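Local coordinates for protein alpha-1,4-endofucoidanase (Mariniflexile fucanivorans, PDB 6DLH) that hydrolyses alpha-1,4 linkages within sulfated fucans as a retaining GH107 endo-fucoidanase, its catalytic module here joined to calcium-binding immunoglobulin-like modules, at residues D160-A163 with D164-D167; S242-V245 with N246-R249; A307-T310 with Y311-L315; T410-K413 with E414-P418; P530-S534 with N535-L539. One frame throughout, in Å; residues are numbered along the deposited sequence.

Contact 1: D160-A163 with D164-D167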
loop_
_atom_site.group_PDB
_atom_site.type_symbol
_atom_site.label_atom_id
_atom_site.label_comp_id
_atom_site.label_asym_id
_atom_site.label_seq_id
_atom_site.Cartn_x
_atom_site.Cartn_y
_atom_site.Cartn_z
ATOM N N ASP A 160 0.120 17.973 -19.171
ATOM C CA ASP A 160 -0.595 16.708 -19.248
ATOM C C ASP A 160 -1.767 16.762 -18.268
ATOM O O ASP A 160 -1.729 17.514 -17.293
ATOM C CB ASP A 160 0.331 15.516 -18.977
ATOM C CG ASP A 160 1.131 15.052 -20.184
ATOM O OD1 ASP A 160 1.479 15.905 -21.023
ATOM O OD2 ASP A 160 1.407 13.835 -20.274
ATOM N N THR A 161 -2.813 15.974 -18.553
ATOM C CA THR A 161 -3.953 15.842 -17.658
ATOM C C THR A 161 -4.120 14.370 -17.284
ATOM O O THR A 161 -4.074 13.496 -18.152
ATOM C CB THR A 161 -5.226 16.467 -18.255
ATOM O OG1 THR A 161 -4.997 17.865 -18.434
ATOM C CG2 THR A 161 -6.453 16.293 -17.387
ATOM N N GLN A 162 -4.315 14.120 -15.984
ATOM C CA GLN A 162 -4.432 12.766 -15.465
ATOM C C GLN A 162 -5.906 12.375 -15.353
ATOM O O GLN A 162 -6.617 12.857 -14.477
ATOM C CB GLN A 162 -3.677 12.634 -14.140
ATOM C CG GLN A 162 -2.240 13.146 -14.188
ATOM C CD GLN A 162 -1.426 12.609 -15.344
ATOM O OE1 GLN A 162 -1.555 11.454 -15.754
ATOM N NE2 GLN A 162 -0.571 13.461 -15.886
ATOM N N ALA A 163 -6.329 11.462 -16.236
ATOM C CA ALA A 163 -7.730 11.140 -16.466
ATOM C C ALA A 163 -8.356 10.371 -15.300
ATOM O O ALA A 163 -9.455 9.836 -15.451
ATOM C CB ALA A 163 -7.863 10.375 -17.763
ATOM N N ASP A 164 -7.676 10.324 -14.144
ATOM C CA ASP A 164 -8.215 9.661 -12.963
ATOM C C ASP A 164 -8.335 10.655 -11.812
ATOM O O ASP A 164 -9.160 10.477 -10.918
ATOM C CB ASP A 164 -7.421 8.402 -12.593
ATOM C CG ASP A 164 -7.690 7.231 -13.523
ATOM O OD1 ASP A 164 -6.879 7.011 -14.448
ATOM O OD2 ASP A 164 -8.709 6.549 -13.322
ATOM N N TYR A 165 -7.493 11.692 -11.842
ATOM C CA TYR A 165 -7.557 12.800 -10.902
ATOM C C TYR A 165 -7.342 14.100 -11.678
ATOM O O TYR A 165 -6.457 14.888 -11.344
ATOM C CB TYR A 165 -6.575 12.586 -9.741
ATOM C CG TYR A 165 -5.259 11.959 -10.138
ATOM C CD1 TYR A 165 -5.153 10.590 -10.343
ATOM C CD2 TYR A 165 -4.120 12.731 -10.328
ATOM C CE1 TYR A 165 -3.958 10.002 -10.730
ATOM C CE2 TYR A 165 -2.916 12.158 -10.710
ATOM C CZ TYR A 165 -2.835 10.790 -10.913
ATOM O OH TYR A 165 -1.663 10.208 -11.302
ATOM N N PRO A 166 -8.179 14.379 -12.712
ATOM C CA PRO A 166 -7.889 15.411 -13.714
ATOM C C PRO A 166 -7.506 16.805 -13.220
ATOM O O PRO A 166 -6.740 17.489 -13.892
ATOM C CB PRO A 166 -9.170 15.471 -14.564
ATOM C CG PRO A 166 -9.765 14.092 -14.415
ATOM C CD PRO A 166 -9.466 13.712 -12.979
ATOM N N ASP A 167 -8.016 17.216 -12.053
ATOM C CA ASP A 167 -7.768 18.579 -11.600
ATOM C C ASP A 167 -7.488 18.646 -10.100
ATOM O O ASP A 167 -7.767 19.664 -9.471
ATOM C CB ASP A 167 -8.859 19.556 -12.062
ATOM C CG ASP A 167 -10.250 18.952 -12.185
ATOM O OD1 ASP A 167 -10.817 18.569 -11.143
ATOM O OD2 ASP A 167 -10.754 18.868 -13.330
#

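Contact 2: S242-V245 with N246-R249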
loop_
_atom_site.group_PDB
_atom_site.type_symbol
_atom_site.label_atom_id
_atom_site.label_comp_id
_atom_site.label_asym_id
_atom_site.label_seq_id
_atom_site.Cartn_x
_atom_site.Cartn_y
_atom_site.Cartn_z
ATOM N N SER A 242 25.350 22.679 -1.663
ATOM C CA SER A 242 25.798 23.709 -0.737
ATOM C C SER A 242 25.840 23.179 0.695
ATOM O O SER A 242 25.300 22.110 0.976
ATOM C CB SER A 242 24.902 24.907 -0.839
ATOM O OG SER A 242 25.090 25.761 0.276
ATOM N N GLU A 243 26.495 23.931 1.592
ATOM C CA GLU A 243 26.436 23.652 3.022
ATOM C C GLU A 243 25.829 24.846 3.764
ATOM O O GLU A 243 25.887 24.930 4.991
ATOM C CB GLU A 243 27.785 23.165 3.563
ATOM C CG GLU A 243 28.797 24.263 3.841
ATOM C CD GLU A 243 30.204 23.754 4.116
ATOM O OE1 GLU A 243 30.370 22.905 5.022
ATOM O OE2 GLU A 243 31.130 24.192 3.410
ATOM N N ASP A 244 25.208 25.746 2.994
ATOM C CA ASP A 244 24.495 26.891 3.530
ATOM C C ASP A 244 23.018 26.534 3.677
ATOM O O ASP A 244 22.324 26.316 2.688
ATOM C CB ASP A 244 24.706 28.130 2.653
ATOM C CG ASP A 244 24.293 29.437 3.311
ATOM O OD1 ASP A 244 23.614 29.384 4.364
ATOM O OD2 ASP A 244 24.654 30.505 2.763
ATOM N N VAL A 245 22.550 26.520 4.930
ATOM C CA VAL A 245 21.188 26.151 5.282
ATOM C C VAL A 245 20.191 26.973 4.467
ATOM O O VAL A 245 19.091 26.505 4.178
ATOM C CB VAL A 245 20.951 26.274 6.801
ATOM C CG1 VAL A 245 21.084 27.707 7.299
ATOM C CG2 VAL A 245 19.620 25.669 7.223
ATOM N N ASN A 246 20.597 28.189 4.079
ATOM C CA ASN A 246 19.749 29.101 3.329
ATOM C C ASN A 246 19.582 28.619 1.889
ATOM O O ASN A 246 18.699 29.092 1.172
ATOM C CB ASN A 246 20.276 30.537 3.396
ATOM C CG ASN A 246 20.175 31.129 4.787
ATOM O OD1 ASN A 246 19.120 31.618 5.185
ATOM N ND2 ASN A 246 21.267 31.080 5.533
ATOM N N ASP A 247 20.429 27.672 1.467
ATOM C CA ASP A 247 20.332 27.121 0.124
ATOM C C ASP A 247 19.408 25.903 0.099
ATOM O O ASP A 247 18.936 25.513 -0.968
ATOM C CB ASP A 247 21.714 26.823 -0.467
ATOM C CG ASP A 247 22.571 28.063 -0.651
ATOM O OD1 ASP A 247 22.001 29.143 -0.909
ATOM O OD2 ASP A 247 23.801 27.941 -0.533
ATOM N N GLN A 248 19.145 25.322 1.279
ATOM C CA GLN A 248 18.436 24.053 1.381
ATOM C C GLN A 248 17.234 24.191 2.315
ATOM O O GLN A 248 17.152 23.491 3.325
ATOM C CB GLN A 248 19.380 22.970 1.907
ATOM C CG GLN A 248 20.700 22.872 1.155
ATOM C CD GLN A 248 21.600 21.800 1.717
ATOM O OE1 GLN A 248 21.323 21.200 2.753
ATOM N NE2 GLN A 248 22.700 21.549 1.026
ATOM N N ARG A 249 16.301 25.088 1.972
ATOM C CA ARG A 249 15.209 25.412 2.880
ATOM C C ARG A 249 14.091 24.386 2.729
ATOM O O ARG A 249 13.507 23.960 3.725
ATOM C CB ARG A 249 14.702 26.845 2.676
ATOM C CG ARG A 249 15.592 27.922 3.285
ATOM C CD ARG A 249 15.656 27.870 4.799
ATOM N NE ARG A 249 16.499 28.916 5.366
ATOM C CZ ARG A 249 16.896 28.966 6.635
ATOM N NH1 ARG A 249 17.670 29.955 7.050
ATOM N NH2 ARG A 249 16.522 28.028 7.487
#

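Contact 3: A307-T310 with Y311-L315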
loop_
_atom_site.group_PDB
_atom_site.type_symbol
_atom_site.label_atom_id
_atom_site.label_comp_id
_atom_site.label_asym_id
_atom_site.label_seq_id
_atom_site.Cartn_x
_atom_site.Cartn_y
_atom_site.Cartn_z
ATOM N N ALA A 307 28.336 -2.406 -18.790
ATOM C CA ALA A 307 29.003 -1.343 -18.051
ATOM C C ALA A 307 28.259 -1.042 -16.747
ATOM O O ALA A 307 28.893 -0.762 -15.730
ATOM C CB ALA A 307 29.126 -0.098 -18.904
ATOM N N LEU A 308 26.918 -1.109 -16.777
ATOM C CA LEU A 308 26.115 -0.844 -15.587
ATOM C C LEU A 308 26.389 -1.893 -14.503
ATOM O O LEU A 308 26.379 -1.571 -13.310
ATOM C CB LEU A 308 24.626 -0.773 -15.948
ATOM C CG LEU A 308 24.222 0.339 -16.919
ATOM C CD1 LEU A 308 22.726 0.296 -17.187
ATOM C CD2 LEU A 308 24.633 1.714 -16.397
ATOM N N TYR A 309 26.670 -3.137 -14.918
ATOM C CA TYR A 309 27.028 -4.160 -13.943
ATOM C C TYR A 309 28.225 -3.683 -13.110
ATOM O O TYR A 309 28.208 -3.765 -11.884
ATOM C CB TYR A 309 27.289 -5.523 -14.605
ATOM C CG TYR A 309 27.464 -6.623 -13.587
ATOM C CD1 TYR A 309 28.622 -6.713 -12.823
ATOM C CD2 TYR A 309 26.444 -7.527 -13.325
ATOM C CE1 TYR A 309 28.770 -7.675 -11.838
ATOM C CE2 TYR A 309 26.583 -8.507 -12.354
ATOM C CZ TYR A 309 27.750 -8.580 -11.611
ATOM O OH TYR A 309 27.893 -9.524 -10.636
ATOM N N THR A 310 29.259 -3.176 -13.788
ATOM C CA THR A 310 30.466 -2.695 -13.140
ATOM C C THR A 310 30.147 -1.502 -12.246
ATOM O O THR A 310 30.579 -1.467 -11.094
ATOM C CB THR A 310 31.500 -2.252 -14.180
ATOM O OG1 THR A 310 31.904 -3.413 -14.899
ATOM C CG2 THR A 310 32.701 -1.555 -13.579
ATOM N N TYR A 311 29.419 -0.517 -12.797
ATOM C CA TYR A 311 29.141 0.715 -12.072
ATOM C C TYR A 311 28.380 0.410 -10.784
ATOM O O TYR A 311 28.689 0.959 -9.728
ATOM C CB TYR A 311 28.334 1.708 -12.917
ATOM C CG TYR A 311 28.941 2.145 -14.230
ATOM C CD1 TYR A 311 30.309 2.123 -14.442
ATOM C CD2 TYR A 311 28.134 2.615 -15.258
ATOM C CE1 TYR A 311 30.857 2.517 -15.651
ATOM C CE2 TYR A 311 28.664 3.023 -16.470
ATOM C CZ TYR A 311 30.034 2.982 -16.663
ATOM O OH TYR A 311 30.569 3.368 -17.856
ATOM N N ASN A 312 27.370 -0.456 -10.888
ATOM C CA ASN A 312 26.493 -0.732 -9.761
ATOM C C ASN A 312 27.173 -1.646 -8.745
ATOM O O ASN A 312 26.944 -1.489 -7.545
ATOM C CB ASN A 312 25.115 -1.220 -10.215
ATOM C CG ASN A 312 24.299 -0.075 -10.779
ATOM O OD1 ASN A 312 24.215 0.986 -10.160
ATOM N ND2 ASN A 312 23.730 -0.265 -11.961
ATOM N N HIS A 313 27.991 -2.597 -9.226
ATOM C CA HIS A 313 28.694 -3.495 -8.322
ATOM C C HIS A 313 29.802 -2.744 -7.586
ATOM O O HIS A 313 30.050 -3.017 -6.414
ATOM C CB HIS A 313 29.211 -4.771 -9.013
ATOM C CG HIS A 313 29.735 -5.737 -8.001
ATOM N ND1 HIS A 313 31.084 -5.849 -7.707
ATOM C CD2 HIS A 313 29.090 -6.563 -7.146
ATOM C CE1 HIS A 313 31.252 -6.737 -6.748
ATOM N NE2 HIS A 313 30.039 -7.178 -6.380
ATOM N N ASP A 314 30.449 -1.786 -8.268
ATOM C CA ASP A 314 31.433 -0.915 -7.630
ATOM C C ASP A 314 30.783 -0.056 -6.548
ATOM O O ASP A 314 31.451 0.328 -5.592
ATOM C CB ASP A 314 32.189 -0.038 -8.637
ATOM C CG ASP A 314 33.174 -0.836 -9.477
ATOM O OD1 ASP A 314 33.447 -1.998 -9.101
ATOM O OD2 ASP A 314 33.644 -0.298 -10.506
ATOM N N LEU A 315 29.493 0.265 -6.714
ATOM C CA LEU A 315 28.777 1.021 -5.697
ATOM C C LEU A 315 28.677 0.178 -4.426
ATOM O O LEU A 315 28.863 0.674 -3.319
ATOM C CB LEU A 315 27.392 1.417 -6.229
ATOM C CG LEU A 315 26.527 2.293 -5.315
ATOM C CD1 LEU A 315 25.499 3.063 -6.136
ATOM C CD2 LEU A 315 25.814 1.458 -4.259
#

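Contact 4: T410-K413 with E414-P418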
loop_
_atom_site.group_PDB
_atom_site.type_symbol
_atom_site.label_atom_id
_atom_site.label_comp_id
_atom_site.label_asym_id
_atom_site.label_seq_id
_atom_site.Cartn_x
_atom_site.Cartn_y
_atom_site.Cartn_z
ATOM N N THR A 410 19.916 -17.637 4.280
ATOM C CA THR A 410 20.755 -18.731 4.747
ATOM C C THR A 410 22.179 -18.223 4.954
ATOM O O THR A 410 22.791 -18.467 5.991
ATOM C CB THR A 410 20.709 -19.927 3.784
ATOM O OG1 THR A 410 19.365 -20.396 3.744
ATOM C CG2 THR A 410 21.615 -21.067 4.193
ATOM N N TYR A 411 22.694 -17.493 3.958
ATOM C CA TYR A 411 24.027 -16.925 4.058
ATOM C C TYR A 411 24.150 -15.986 5.261
ATOM O O TYR A 411 25.079 -16.124 6.051
ATOM C CB TYR A 411 24.432 -16.233 2.754
ATOM C CG TYR A 411 25.840 -15.698 2.790
ATOM C CD1 TYR A 411 26.111 -14.460 3.353
ATOM C CD2 TYR A 411 26.908 -16.448 2.309
ATOM C CE1 TYR A 411 27.401 -13.969 3.430
ATOM C CE2 TYR A 411 28.205 -15.962 2.365
ATOM C CZ TYR A 411 28.449 -14.723 2.935
ATOM O OH TYR A 411 29.712 -14.210 2.989
ATOM N N LEU A 412 23.252 -15.000 5.385
ATOM C CA LEU A 412 23.409 -13.984 6.422
ATOM C C LEU A 412 23.269 -14.609 7.817
ATOM O O LEU A 412 23.939 -14.175 8.754
ATOM C CB LEU A 412 22.408 -12.833 6.214
ATOM C CG LEU A 412 22.571 -11.999 4.935
ATOM C CD1 LEU A 412 21.455 -10.972 4.802
ATOM C CD2 LEU A 412 23.927 -11.303 4.880
ATOM N N LYS A 413 22.392 -15.620 7.955
ATOM C CA LYS A 413 22.200 -16.310 9.223
ATOM C C LYS A 413 23.522 -16.902 9.716
ATOM O O LYS A 413 23.830 -16.822 10.903
ATOM C CB LYS A 413 21.122 -17.391 9.111
ATOM C CG LYS A 413 19.683 -16.895 9.139
ATOM C CD LYS A 413 18.679 -18.014 8.945
ATOM C CE LYS A 413 18.381 -18.773 10.217
ATOM N NZ LYS A 413 17.796 -20.110 9.945
ATOM N N GLU A 414 24.312 -17.452 8.788
ATOM C CA GLU A 414 25.564 -18.092 9.144
ATOM C C GLU A 414 26.710 -17.085 9.262
ATOM O O GLU A 414 27.553 -17.235 10.146
ATOM C CB GLU A 414 25.892 -19.219 8.162
ATOM C CG GLU A 414 27.113 -20.026 8.570
ATOM C CD GLU A 414 27.388 -21.237 7.700
ATOM O OE1 GLU A 414 26.512 -21.585 6.886
ATOM O OE2 GLU A 414 28.471 -21.841 7.844
ATOM N N PHE A 415 26.742 -16.055 8.396
ATOM C CA PHE A 415 27.981 -15.316 8.179
ATOM C C PHE A 415 27.929 -13.844 8.602
ATOM O O PHE A 415 28.981 -13.221 8.691
ATOM C CB PHE A 415 28.495 -15.506 6.747
ATOM C CG PHE A 415 28.898 -16.922 6.400
ATOM C CD1 PHE A 415 29.992 -17.526 7.008
ATOM C CD2 PHE A 415 28.185 -17.657 5.466
ATOM C CE1 PHE A 415 30.356 -18.827 6.691
ATOM C CE2 PHE A 415 28.555 -18.955 5.139
ATOM C CZ PHE A 415 29.641 -19.539 5.751
ATOM N N GLN A 416 26.752 -13.265 8.873
ATOM C CA GLN A 416 26.725 -11.828 9.131
ATOM C C GLN A 416 27.315 -11.476 10.501
ATOM O O GLN A 416 28.049 -10.497 10.607
ATOM C CB GLN A 416 25.352 -11.188 8.917
ATOM C CG GLN A 416 25.376 -9.680 9.169
ATOM C CD GLN A 416 24.193 -8.917 8.621
ATOM O OE1 GLN A 416 23.146 -9.488 8.313
ATOM N NE2 GLN A 416 24.348 -7.605 8.508
ATOM N N SER A 417 26.958 -12.241 11.545
ATOM C CA SER A 417 27.508 -12.071 12.886
ATOM C C SER A 417 27.761 -13.440 13.506
ATOM O O SER A 417 26.930 -13.937 14.263
ATOM C CB SER A 417 26.601 -11.274 13.781
ATOM O OG SER A 417 26.037 -10.187 13.075
ATOM N N PRO A 418 28.905 -14.089 13.193
ATOM C CA PRO A 418 29.193 -15.438 13.692
ATOM C C PRO A 418 29.382 -15.493 15.210
ATOM O O PRO A 418 29.492 -14.453 15.863
ATOM C CB PRO A 418 30.477 -15.821 12.932
ATOM C CG PRO A 418 30.518 -14.865 11.747
ATOM C CD PRO A 418 29.956 -13.572 12.301
HETATM O O HOH W 1 25.517 -14.757 11.646
#

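Contact 5: P530-S534 with N535-L539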
loop_
_atom_site.group_PDB
_atom_site.type_symbol
_atom_site.label_atom_id
_atom_site.label_comp_id
_atom_site.label_asym_id
_atom_site.label_seq_id
_atom_site.Cartn_x
_atom_site.Cartn_y
_atom_site.Cartn_z
ATOM N N PRO A 530 -17.172 -12.929 21.656
ATOM C CA PRO A 530 -16.831 -11.846 20.734
ATOM C C PRO A 530 -18.131 -11.158 20.323
ATOM O O PRO A 530 -19.144 -11.833 20.156
ATOM C CB PRO A 530 -16.164 -12.585 19.567
ATOM C CG PRO A 530 -16.834 -13.942 19.565
ATOM C CD PRO A 530 -17.086 -14.257 21.027
ATOM N N VAL A 531 -18.085 -9.824 20.178
ATOM C CA VAL A 531 -19.283 -9.000 20.064
ATOM C C VAL A 531 -19.204 -8.092 18.836
ATOM O O VAL A 531 -18.132 -7.611 18.481
ATOM C CB VAL A 531 -19.518 -8.166 21.340
ATOM C CG1 VAL A 531 -20.034 -9.003 22.499
ATOM C CG2 VAL A 531 -18.287 -7.371 21.746
ATOM N N TRP A 532 -20.365 -7.837 18.219
ATOM C CA TRP A 532 -20.506 -6.833 17.174
ATOM C C TRP A 532 -20.702 -5.445 17.790
ATOM O O TRP A 532 -21.042 -5.325 18.964
ATOM C CB TRP A 532 -21.670 -7.188 16.245
ATOM C CG TRP A 532 -21.477 -8.432 15.433
ATOM C CD1 TRP A 532 -21.891 -9.693 15.751
ATOM C CD2 TRP A 532 -20.857 -8.531 14.138
ATOM N NE1 TRP A 532 -21.566 -10.572 14.752
ATOM C CE2 TRP A 532 -20.925 -9.890 13.751
ATOM C CE3 TRP A 532 -20.236 -7.615 13.279
ATOM C CZ2 TRP A 532 -20.402 -10.347 12.542
ATOM C CZ3 TRP A 532 -19.721 -8.070 12.085
ATOM C CH2 TRP A 532 -19.807 -9.415 11.722
ATOM N N PHE A 533 -20.481 -4.397 16.981
ATOM C CA PHE A 533 -20.598 -3.018 17.436
ATOM C C PHE A 533 -22.059 -2.684 17.750
ATOM O O PHE A 533 -22.350 -2.110 18.798
ATOM C CB PHE A 533 -19.968 -2.043 16.434
ATOM C CG PHE A 533 -20.235 -0.586 16.723
ATOM C CD1 PHE A 533 -19.528 0.085 17.712
ATOM C CD2 PHE A 533 -21.213 0.108 16.021
ATOM C CE1 PHE A 533 -19.791 1.420 17.987
ATOM C CE2 PHE A 533 -21.479 1.441 16.301
ATOM C CZ PHE A 533 -20.768 2.097 17.283
ATOM N N SER A 534 -22.964 -3.062 16.841
ATOM C CA SER A 534 -24.388 -2.834 17.023
ATOM C C SER A 534 -25.206 -3.852 16.234
ATOM O O SER A 534 -24.669 -4.649 15.463
ATOM C CB SER A 534 -24.770 -1.420 16.664
ATOM O OG SER A 534 -24.688 -1.223 15.265
ATOM N N ASN A 535 -26.525 -3.795 16.449
ATOM C CA ASN A 535 -27.491 -4.694 15.849
ATOM C C ASN A 535 -28.821 -3.951 15.732
ATOM O O ASN A 535 -29.452 -3.669 16.747
ATOM C CB ASN A 535 -27.633 -5.973 16.680
ATOM C CG ASN A 535 -28.514 -7.019 16.031
ATOM O OD1 ASN A 535 -28.903 -6.888 14.869
ATOM N ND2 ASN A 535 -28.835 -8.063 16.781
ATOM N N PRO A 536 -29.294 -3.610 14.508
ATOM C CA PRO A 536 -28.588 -3.933 13.266
ATOM C C PRO A 536 -27.394 -3.034 12.948
ATOM O O PRO A 536 -27.007 -2.180 13.747
ATOM C CB PRO A 536 -29.676 -3.759 12.196
ATOM C CG PRO A 536 -30.593 -2.699 12.762
ATOM C CD PRO A 536 -30.572 -2.921 14.261
ATOM N N MET A 537 -26.798 -3.283 11.776
ATOM C CA MET A 537 -25.691 -2.507 11.243
ATOM C C MET A 537 -26.020 -2.131 9.808
ATOM O O MET A 537 -26.105 -2.999 8.941
ATOM C CB MET A 537 -24.400 -3.325 11.245
ATOM C CG MET A 537 -23.657 -3.240 12.548
ATOM S SD MET A 537 -21.961 -3.829 12.375
ATOM C CE MET A 537 -21.614 -4.213 14.088
ATOM N N VAL A 538 -26.221 -0.832 9.581
ATOM C CA VAL A 538 -26.566 -0.316 8.267
ATOM C C VAL A 538 -25.263 0.092 7.583
ATOM O O VAL A 538 -24.520 0.925 8.094
ATOM C CB VAL A 538 -27.570 0.854 8.371
ATOM C CG1 VAL A 538 -27.992 1.383 7.005
ATOM C CG2 VAL A 538 -28.799 0.476 9.191
ATOM N N LEU A 539 -24.965 -0.540 6.445
ATOM C CA LEU A 539 -23.753 -0.213 5.712
ATOM C C LEU A 539 -24.119 0.705 4.551
ATOM O O LEU A 539 -25.298 0.930 4.291
ATOM C CB LEU A 539 -23.087 -1.503 5.223
ATOM C CG LEU A 539 -22.662 -2.501 6.300
ATOM C CD1 LEU A 539 -21.983 -3.703 5.662
ATOM C CD2 LEU A 539 -21.740 -1.862 7.331
#

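Contact 1: D160-A163 with D164-D167
Q162 lays the first carbons of its side chain over one face of the Y165 ring. The closest is CB, which sits 3.5 Å from Y165 CE2 and is displaced from the ring centre toward the rim on that side. Its line to the centroid leans 23° off the ring normal, so this is a CH-pi contact. CG follows, 3.7 Å from Y165 CE2. The Q162 chain then bends after CG; the two side chains lie side by side, pointing the same way, with the amide plane turned 34° from the ring. On the other partner, chi1 of 38° puts CG of Y165 between its own backbone N and carbonyl carbon, which swings the ring back beneath Q162. The phenol end leaves the turn: its OH is hydrogen-bonded to the carbonyl of I90.

The backbone between the two side chains makes a beta turn, Q162 to Y165, in the loop that leads from strand 143-149 of the central parallel sheet to helix 168-176. Its closing bond, Y165 N to Q162 O at 3.0 Å, is weak because the N-H points well off the acceptor. P166 lies on the same carbonyl, with its CD 3.3 Å from Q162 O and its CA 3.0 Å from Q162 O in a CA-H...O contact. T161 adds a methyl from the other end: CG2 meets CB of P166 at 4.0 Å, the two side chains crossing at about a right angle. Beyond P166, D167 stands just before the helix and pairs with R171.

Contact 2: S242-V245 with N246-R249
The carbonyl of V245 lies over one face of the R249 guanidinium, toward its rim, with V245 O 3.7 Å from R249 NE. At the edge of the same group, NH1 of R249 reaches OD1 of N246 at 2.9 Å, close to the guanidinium plane, although it meets that carbonyl from well above its plane. NH2 goes on to Q252, a turn further along helix 249-259, which R249 begins. The carboxylate of D244 and the amide of N246 stand almost perpendicular, 88° apart. D244 OD1 takes two N-H groups from the same face: N246 ND2 at 3.1 Å, on the syn side, and the backbone N of N246 at 3.3 Å, which comes from higher above the plane.

Two overlapping beta turns lead into the helix. The first is closed by D247 N to D244 O at 2.6 Å, the second by Q248 N to V245 O at 3.1 Å. Ahead of them an ST turn is set by S242, whose OG accepts from D244 N; with chi1 at 165° the hydroxyl also faces D247. It donates to D247 OD2 at 2.7 Å, on the anti lone pair, so that the serine relays between one residue's amide and another's carboxylate. Q248, last before the helix, sends OE1 to the backbone N of L286.

Two acidic groups are brought close, D244 OD2 and D247 OD2 being 4.3 Å apart. D244 has two N-H donors on OD1 and D247 the serine hydroxyl on OD2, which probably offsets part of the repulsion, yet their proximity would be expected to raise the proton affinity of both somewhat.

Contact 3: A307-T310 with Y311-L315
A307 and Y311 stand one turn apart at the start of alpha-helix 307-321, and the residues between and after them repeat the same i to i+4 spacing. The backbone bonds are regular: Y311 N, N312 N, H313 N and D314 N each donate to the carbonyl four residues back, the pair N312 N to L308 O measuring 2.8 Å.

The Y311 ring meets both backbone and side chains. Its second torsion (chi2 -25°) turns one face onto the helix, so that A307 O lies 3.2 Å above the ring plane, offset toward the rim. The apolar contacts are with the A307 methyl, CB to CZ of Y311 being 3.9 Å at the far end of the ring, and with L308, whose CD2 comes within 3.8 Å of Y311 CD2 at a slant.

The aromatic groups Y309 and H313 run side by side, both with CG anti to the backbone N (chi1 -172° and -171°), and touch at Y309 CE1 and H313 CB, 4.1 Å apart. Together they face helix 361-372, where W367 meets both rings edge-to-face, Y309 OH bonds to W367 NE1 and H313 NE2 to E366.

The polar side chains look two ways. N312, buried, has its amide bonded to the carbonyl of M302 and the backbone N of F296. On the exposed side D314 points alongside T310, and its OD2 sits 3.5 Å from the T310 methyl CG2.

Contact 4: T410-K413 with E414-P418
F415 packs onto Y411, one turn back in helix 399-415. Its CB starts over one face of the Y411 ring, 4.1 Å from the centroid in a CH-pi contact, while it also lies 3.5 Å from Y411 O. CG comes next, still close to that carbonyl, and CD2 drops to 3.5 Å from Y411 CE2, over the ring toward its rim. CE2 then trails off at 4.1 Å from the same Y411 CE2, because the two ring planes are inclined at 43°. On the F415 ring itself, E414 CG covers the centre of one face. Y411 puts its ring there by holding CG anti to the backbone N (chi1 -177°). Replacing Y411 by an alanine would probably leave the CB and CD2 side of F415 without its aromatic floor and free the phenyl to turn.

Here the helix runs out. Q416 N still donates to L412 O at 3.0 Å, but the turn after it is closed through a water, which accepts from S417 N at 2.9 Å and lies 2.8 Å from K413 O. W450 also donates to that carbonyl through NE1, and its ring makes a cation-pi contact with K413. The Q416 side chain, its NE2 bonded to the G44 carbonyl, lies about 4 Å from a calcium ion, whose charge would probably polarise the amide.

Contact 5: P530-S534 with N535-L539
M537 keeps its chain extended beyond CG (chi2 -165°, chi3 -159°), and this carries its methyl back beneath the W532-S534 backbone; S534, with chi1 at 71°, turns its hydroxyl to the P536 carbonyl. The residues form the link between strand 531-532, which pairs with 558-559, and strand 537-543, which joins 613-623 in parallel: consistent with the A to A' strand switch of an immunoglobulin-like domain, with a cis peptide before P536 in the bend.

S534 OG donates to P536 O at 2.9 Å, tying the two sides of the bend. A valine in place of S534 would probably leave the P536 carbonyl without this partner and let the bend flex. OG also lies 3.5 Å from M537 CG.

The thioether gives a Met-aromatic contact with W532: SD is 5.4 Å from the centroid of the six-membered ring, approached obliquely, while the two side chains cross at about a right angle. W532 itself is fixed elsewhere, its NE1 bonded to the S614 carbonyl and its ring packed on F605 and V607. The methyl CE finishes the fit, 3.7 Å from W532 CB, 3.6 Å from F533 CB and only 3.1 Å from F533 N.

In the fold
All five contacts are local and none touches another. Contacts 1 to 4 belong to the catalytic module, where contacts 3 and 4 come nearest, about 12 Å between closest atoms and about 25 Å between centres; both pack on helix 361-372, contact 3 through W367 and contact 4 through V365 and I372. Contact 4 is the one closest to a metal, with the Q416 side chain about 4 Å from calcium held by T77 and D79. In contact 2 the side chain of S242 is about 6 Å from that of calcium-site residue R332, though the ion is about 13 Å from the Q248 side chain. Contact 5 sits in an immunoglobulin-like module, its centre about 55 Å from that of contact 2.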